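Local coordinates for monomethylamine corrinoid protein 1 (Methanosarcina barkeri, PDB 3EZX) that carries methyl groups on its corrinoid cofactor from the monomethylamine methyltransferase MtmB to MtbA, a step in methanogenesis from methylamine, at residues A[147-153]-A[178-184]; A[132-136]-A[164-169]. All blocks are in the same frame, centred on the assembly; numbering follows the deposited sequence.

Contact 1 of 2, residues A[147-153]-A[178-184]; sequences VLLVGSA and VKCMFGG
Leu-149 and Cys-180 stand side by side on one face of the sheet of the Rossmann-like B12-binding domain, Leu-149 CD1 on Cys-180 SG, where the neighbouring parallel strands 147-152 and 179-183 pair; strand 179-183 is the outermost on this side. The pairing is that of a parallel sheet: the N-H and C=O of Leu-149 reach different residues, its N bonding Lys-179 O at 2.8 Å and its O receiving Met-181 N, and the N and O of Gly-151 go on to Met-181 and Gly-183.

The side chain of Lys-179 can be followed outward. Its CG sits between backbone N and carbonyl carbon (chi1 48°), which turns the chain back over the neighbouring strand. CB lies near Leu-148 CD1, and CG packs against both that methyl and Val-147 O. CD runs past Val-147 O and Leu-148 CB, and CE rests 3.4 Å from Leu-148 CB. Beyond CE, NZ makes a salt bridge to the C-terminal carboxylate of Met-215, so a lysine suits this buried place, its methylenes packing on leucine and its ammonium meeting an opposite charge.

On the face that carries Leu-148 and Lys-179, Val-150 CG1 meets Met-181 CE, the two side chains side by side. The C-terminal end of strand 147-152 and the loop after strand 179-183 reach the cobamide: Ser-152 OG and Gly-184 O hydrogen-bond to it. Gly-151, bare of a side chain, lets the Phe-182 ring come close, with CD2 4.0 Å from Gly-151 CA.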
loop_
_atom_site.group_PDB
_atom_site.type_symbol
_atom_site.label_atom_id
_atom_site.label_comp_id
_atom_site.label_asym_id
_atom_site.label_seq_id
_atom_site.Cartn_x
_atom_site.Cartn_y
_atom_site.Cartn_z
ATOM N N VAL A 147 2.020 -10.484 15.843
ATOM C CA VAL A 147 1.293 -10.346 14.582
ATOM C C VAL A 147 0.677 -8.973 14.333
ATOM O O VAL A 147 0.055 -8.385 15.218
ATOM C CB VAL A 147 0.178 -11.416 14.483
ATOM C CG1 VAL A 147 -0.655 -11.208 13.231
ATOM C CG2 VAL A 147 0.797 -12.810 14.463
ATOM N N LEU A 148 0.873 -8.478 13.111
ATOM C CA LEU A 148 0.346 -7.187 12.672
ATOM C C LEU A 148 -0.527 -7.383 11.440
ATOM O O LEU A 148 -0.078 -7.929 10.432
ATOM C CB LEU A 148 1.486 -6.225 12.316
ATOM C CG LEU A 148 1.101 -4.909 11.624
ATOM C CD1 LEU A 148 0.161 -4.091 12.507
ATOM C CD2 LEU A 148 2.365 -4.118 11.313
ATOM N N LEU A 149 -1.777 -6.944 11.524
ATOM C CA LEU A 149 -2.691 -7.068 10.402
ATOM C C LEU A 149 -2.703 -5.760 9.622
ATOM O O LEU A 149 -3.236 -4.756 10.094
ATOM C CB LEU A 149 -4.102 -7.398 10.894
ATOM C CG LEU A 149 -4.230 -8.704 11.687
ATOM C CD1 LEU A 149 -5.685 -8.928 12.089
ATOM C CD2 LEU A 149 -3.715 -9.872 10.849
ATOM N N VAL A 150 -2.106 -5.784 8.432
ATOM C CA VAL A 150 -2.034 -4.611 7.562
ATOM C C VAL A 150 -3.084 -4.721 6.447
ATOM O O VAL A 150 -2.936 -5.522 5.521
ATOM C CB VAL A 150 -0.631 -4.494 6.910
ATOM C CG1 VAL A 150 -0.479 -3.142 6.245
ATOM C CG2 VAL A 150 0.454 -4.710 7.950
ATOM N N GLY A 151 -4.136 -3.911 6.529
ATOM C CA GLY A 151 -5.184 -3.968 5.519
ATOM C C GLY A 151 -5.346 -2.760 4.607
ATOM O O GLY A 151 -5.170 -1.615 5.027
ATOM N N SER A 152 -5.689 -3.017 3.348
ATOM C CA SER A 152 -5.888 -1.949 2.374
ATOM C C SER A 152 -7.314 -1.899 1.863
ATOM O O SER A 152 -8.033 -2.892 1.885
ATOM C CB SER A 152 -4.954 -2.116 1.170
ATOM O OG SER A 152 -3.648 -1.659 1.449
ATOM N N ALA A 153 -7.702 -0.726 1.384
ATOM C CA ALA A 153 -9.027 -0.506 0.828
ATOM C C ALA A 153 -9.039 0.890 0.209
ATOM O O ALA A 153 -8.879 1.890 0.909
ATOM C CB ALA A 153 -10.081 -0.621 1.918
ATOM N N VAL A 178 -3.310 -9.432 18.646
ATOM C CA VAL A 178 -2.738 -8.877 17.420
ATOM C C VAL A 178 -3.004 -7.378 17.268
ATOM O O VAL A 178 -4.014 -6.860 17.747
ATOM C CB VAL A 178 -3.292 -9.583 16.156
ATOM C CG1 VAL A 178 -3.057 -11.080 16.250
ATOM C CG2 VAL A 178 -4.775 -9.270 15.985
ATOM N N LYS A 179 -2.090 -6.691 16.591
ATOM C CA LYS A 179 -2.210 -5.256 16.347
ATOM C C LYS A 179 -2.789 -5.064 14.940
ATOM O O LYS A 179 -2.408 -5.776 14.010
ATOM C CB LYS A 179 -0.826 -4.611 16.476
ATOM C CG LYS A 179 0.240 -5.363 15.700
ATOM C CD LYS A 179 1.638 -5.208 16.284
ATOM C CE LYS A 179 2.618 -6.069 15.489
ATOM N NZ LYS A 179 4.000 -6.083 16.018
ATOM N N CYS A 180 -3.711 -4.116 14.784
ATOM C CA CYS A 180 -4.352 -3.872 13.489
ATOM C C CYS A 180 -4.139 -2.483 12.893
ATOM O O CYS A 180 -4.468 -1.476 13.514
ATOM C CB CYS A 180 -5.858 -4.123 13.600
ATOM S SG CYS A 180 -6.299 -5.825 13.956
ATOM N N MET A 181 -3.605 -2.444 11.676
ATOM C CA MET A 181 -3.362 -1.189 10.972
ATOM C C MET A 181 -4.044 -1.226 9.605
ATOM O O MET A 181 -3.728 -2.072 8.768
ATOM C CB MET A 181 -1.850 -0.950 10.800
ATOM C CG MET A 181 -1.492 0.362 10.089
ATOM S SD MET A 181 0.297 0.691 9.962
ATOM C CE MET A 181 0.759 -0.428 8.661
ATOM N N PHE A 182 -4.996 -0.321 9.391
ATOM C CA PHE A 182 -5.698 -0.244 8.116
ATOM C C PHE A 182 -5.277 1.023 7.369
ATOM O O PHE A 182 -4.879 2.007 7.985
ATOM C CB PHE A 182 -7.219 -0.240 8.323
ATOM C CG PHE A 182 -7.777 -1.557 8.788
ATOM C CD1 PHE A 182 -8.037 -1.785 10.137
ATOM C CD2 PHE A 182 -8.046 -2.570 7.873
ATOM C CE1 PHE A 182 -8.554 -3.005 10.565
ATOM C CE2 PHE A 182 -8.562 -3.793 8.290
ATOM C CZ PHE A 182 -8.818 -4.011 9.638
ATOM N N GLY A 183 -5.352 0.991 6.042
ATOM C CA GLY A 183 -4.977 2.153 5.250
ATOM C C GLY A 183 -5.692 2.184 3.911
ATOM O O GLY A 183 -6.611 1.401 3.676
ATOM N N GLY A 184 -5.286 3.088 3.027
ATOM C CA GLY A 184 -5.926 3.155 1.726
ATOM C C GLY A 184 -6.113 4.552 1.163
ATOM O O GLY A 184 -5.541 4.895 0.126
#

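Contact 2 of 2, residues A[132-136]-A[164-169]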
loop_
_atom_site.group_PDB
_atom_site.type_symbol
_atom_site.label_atom_id
_atom_site.label_comp_id
_atom_site.label_asym_id
_atom_site.label_seq_id
_atom_site.Cartn_x
_atom_site.Cartn_y
_atom_site.Cartn_z
ATOM N N ASN A 132 -12.829 -11.550 4.854
ATOM C CA ASN A 132 -12.469 -11.231 6.225
ATOM C C ASN A 132 -12.166 -12.484 7.038
ATOM O O ASN A 132 -11.326 -12.462 7.932
ATOM C CB ASN A 132 -13.576 -10.428 6.898
ATOM C CG ASN A 132 -13.700 -9.037 6.333
ATOM O OD1 ASN A 132 -12.704 -8.411 5.977
ATOM N ND2 ASN A 132 -14.925 -8.535 6.259
ATOM N N GLU A 133 -12.842 -13.580 6.719
ATOM C CA GLU A 133 -12.623 -14.826 7.431
ATOM C C GLU A 133 -11.264 -15.450 7.136
ATOM O O GLU A 133 -10.673 -16.080 8.010
ATOM C CB GLU A 133 -13.743 -15.815 7.114
ATOM C CG GLU A 133 -15.067 -15.420 7.746
ATOM C CD GLU A 133 -16.153 -16.459 7.556
ATOM O OE1 GLU A 133 -15.886 -17.660 7.783
ATOM O OE2 GLU A 133 -17.283 -16.071 7.192
ATOM N N ASN A 134 -10.764 -15.282 5.914
ATOM C CA ASN A 134 -9.457 -15.834 5.575
ATOM C C ASN A 134 -8.353 -15.054 6.282
ATOM O O ASN A 134 -7.258 -15.575 6.490
ATOM C CB ASN A 134 -9.211 -15.812 4.064
ATOM C CG ASN A 134 -10.074 -16.807 3.318
ATOM O OD1 ASN A 134 -10.248 -17.944 3.754
ATOM N ND2 ASN A 134 -10.613 -16.388 2.182
ATOM N N VAL A 135 -8.639 -13.803 6.638
ATOM C CA VAL A 135 -7.663 -12.984 7.345
ATOM C C VAL A 135 -7.700 -13.457 8.791
ATOM O O VAL A 135 -6.666 -13.577 9.449
ATOM C CB VAL A 135 -8.017 -11.473 7.288
ATOM C CG1 VAL A 135 -7.012 -10.670 8.100
ATOM C CG2 VAL A 135 -8.015 -10.984 5.849
ATOM N N VAL A 136 -8.910 -13.736 9.271
ATOM C CA VAL A 136 -9.108 -14.223 10.629
ATOM C C VAL A 136 -8.489 -15.610 10.760
ATOM O O VAL A 136 -7.881 -15.932 11.776
ATOM C CB VAL A 136 -10.606 -14.318 10.988
ATOM C CG1 VAL A 136 -10.773 -14.916 12.373
ATOM C CG2 VAL A 136 -11.235 -12.943 10.941
ATOM N N ASP A 164 -16.456 -5.107 9.999
ATOM C CA ASP A 164 -16.806 -6.508 10.169
ATOM C C ASP A 164 -15.579 -7.311 10.587
ATOM O O ASP A 164 -15.641 -8.110 11.517
ATOM C CB ASP A 164 -17.379 -7.065 8.860
ATOM C CG ASP A 164 -17.586 -8.573 8.901
ATOM O OD1 ASP A 164 -16.585 -9.319 8.969
ATOM O OD2 ASP A 164 -18.753 -9.013 8.863
ATOM N N LEU A 165 -14.464 -7.095 9.900
ATOM C CA LEU A 165 -13.236 -7.807 10.224
ATOM C C LEU A 165 -12.919 -7.641 11.709
ATOM O O LEU A 165 -12.787 -8.629 12.437
ATOM C CB LEU A 165 -12.083 -7.280 9.362
ATOM C CG LEU A 165 -10.669 -7.836 9.560
ATOM C CD1 LEU A 165 -10.678 -9.361 9.572
ATOM C CD2 LEU A 165 -9.775 -7.310 8.440
ATOM N N MET A 166 -12.806 -6.396 12.162
ATOM C CA MET A 166 -12.516 -6.139 13.566
ATOM C C MET A 166 -13.546 -6.827 14.456
ATOM O O MET A 166 -13.194 -7.423 15.476
ATOM C CB MET A 166 -12.499 -4.633 13.850
ATOM C CG MET A 166 -11.293 -3.922 13.274
ATOM S SD MET A 166 -9.747 -4.747 13.719
ATOM C CE MET A 166 -9.169 -3.723 15.054
ATOM N N ASP A 167 -14.815 -6.755 14.066
ATOM C CA ASP A 167 -15.862 -7.392 14.852
ATOM C C ASP A 167 -15.687 -8.908 14.898
ATOM O O ASP A 167 -15.975 -9.537 15.917
ATOM C CB ASP A 167 -17.250 -7.055 14.294
ATOM C CG ASP A 167 -17.582 -5.577 14.398
ATOM O OD1 ASP A 167 -17.222 -4.953 15.420
ATOM O OD2 ASP A 167 -18.219 -5.044 13.464
ATOM N N ARG A 168 -15.213 -9.496 13.802
ATOM C CA ARG A 168 -15.021 -10.942 13.747
ATOM C C ARG A 168 -13.794 -11.390 14.526
ATOM O O ARG A 168 -13.724 -12.532 14.972
ATOM C CB ARG A 168 -14.911 -11.426 12.296
ATOM C CG ARG A 168 -16.137 -11.135 11.441
ATOM C CD ARG A 168 -17.428 -11.535 12.148
ATOM N NE ARG A 168 -18.371 -10.418 12.230
ATOM C CZ ARG A 168 -19.519 -10.447 12.904
ATOM N NH1 ARG A 168 -19.878 -11.541 13.564
ATOM N NH2 ARG A 168 -20.309 -9.380 12.917
ATOM N N LEU A 169 -12.826 -10.494 14.687
ATOM C CA LEU A 169 -11.620 -10.834 15.429
ATOM C C LEU A 169 -11.955 -10.945 16.909
ATOM O O LEU A 169 -11.324 -11.708 17.642
ATOM C CB LEU A 169 -10.534 -9.773 15.222
ATOM C CG LEU A 169 -9.960 -9.598 13.815
ATOM C CD1 LEU A 169 -8.804 -8.610 13.866
ATOM C CD2 LEU A 169 -9.481 -10.940 13.276
#
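Leu-165 of helix 161-171 reaches across to helix 132-141 and meets Asn-132, Val-135 and Val-136. The two helices cover the same face of the sheet in the B12-binding domain, with the axes of their segments 9.6 Å apart. With CG opposite its backbone N (chi1 178°), Leu-165 extends CD1 between the helices, to 3.6 Å from Asn-132 O and 3.9 Å from Val-136 CG2. Val-136 points that same CG2 methyl, which stands anti to its carbonyl carbon, at Leu-169 CD2, 3.5 Å away; the two side chains slide past each other in opposite directions. A branched valine suits this position, since one methyl serves both leucines.

Toward the N-terminal end of helix 132-141 the contact turns polar. The Asn-132 amide, its plane 22° from the Asp-164 carboxylate, lies with OD1 over Leu-165 CB (3.6 Å), while ND2 makes a weak, bent hydrogen bond to Asp-164 OD1, 3.3 Å long at 127°, and another weak one to Gly-161 O. Arg-168 adds its CB beside Val-136, but its guanidinium leads away to a salt bridge with Glu-171. The chemistry implies that apolar side-chain packing, more than the weak amide-carboxylate bond, joins the two helices.

Contact 1 lies in the buried core of the B12-binding domain, whereas contact 2 is partly exposed, in the helical layer packed on one face of its sheet. Chain order interleaves them: helix 132-141 leads into strand 147-152, and helix 161-171 into strand 179-183, so the paired strands and the paired helices belong to consecutive helix-strand units. The layers touch directly, with Leu-149 CD1 3.6 Å from Leu-169 CD1 and Phe-182 CZ 3.6 Å from Leu-165 CD2. Backbone hydrogen bonds dominate the strand pair, which also reaches the cobamide; the helix pair depends on side chains and stays away from the cofactor.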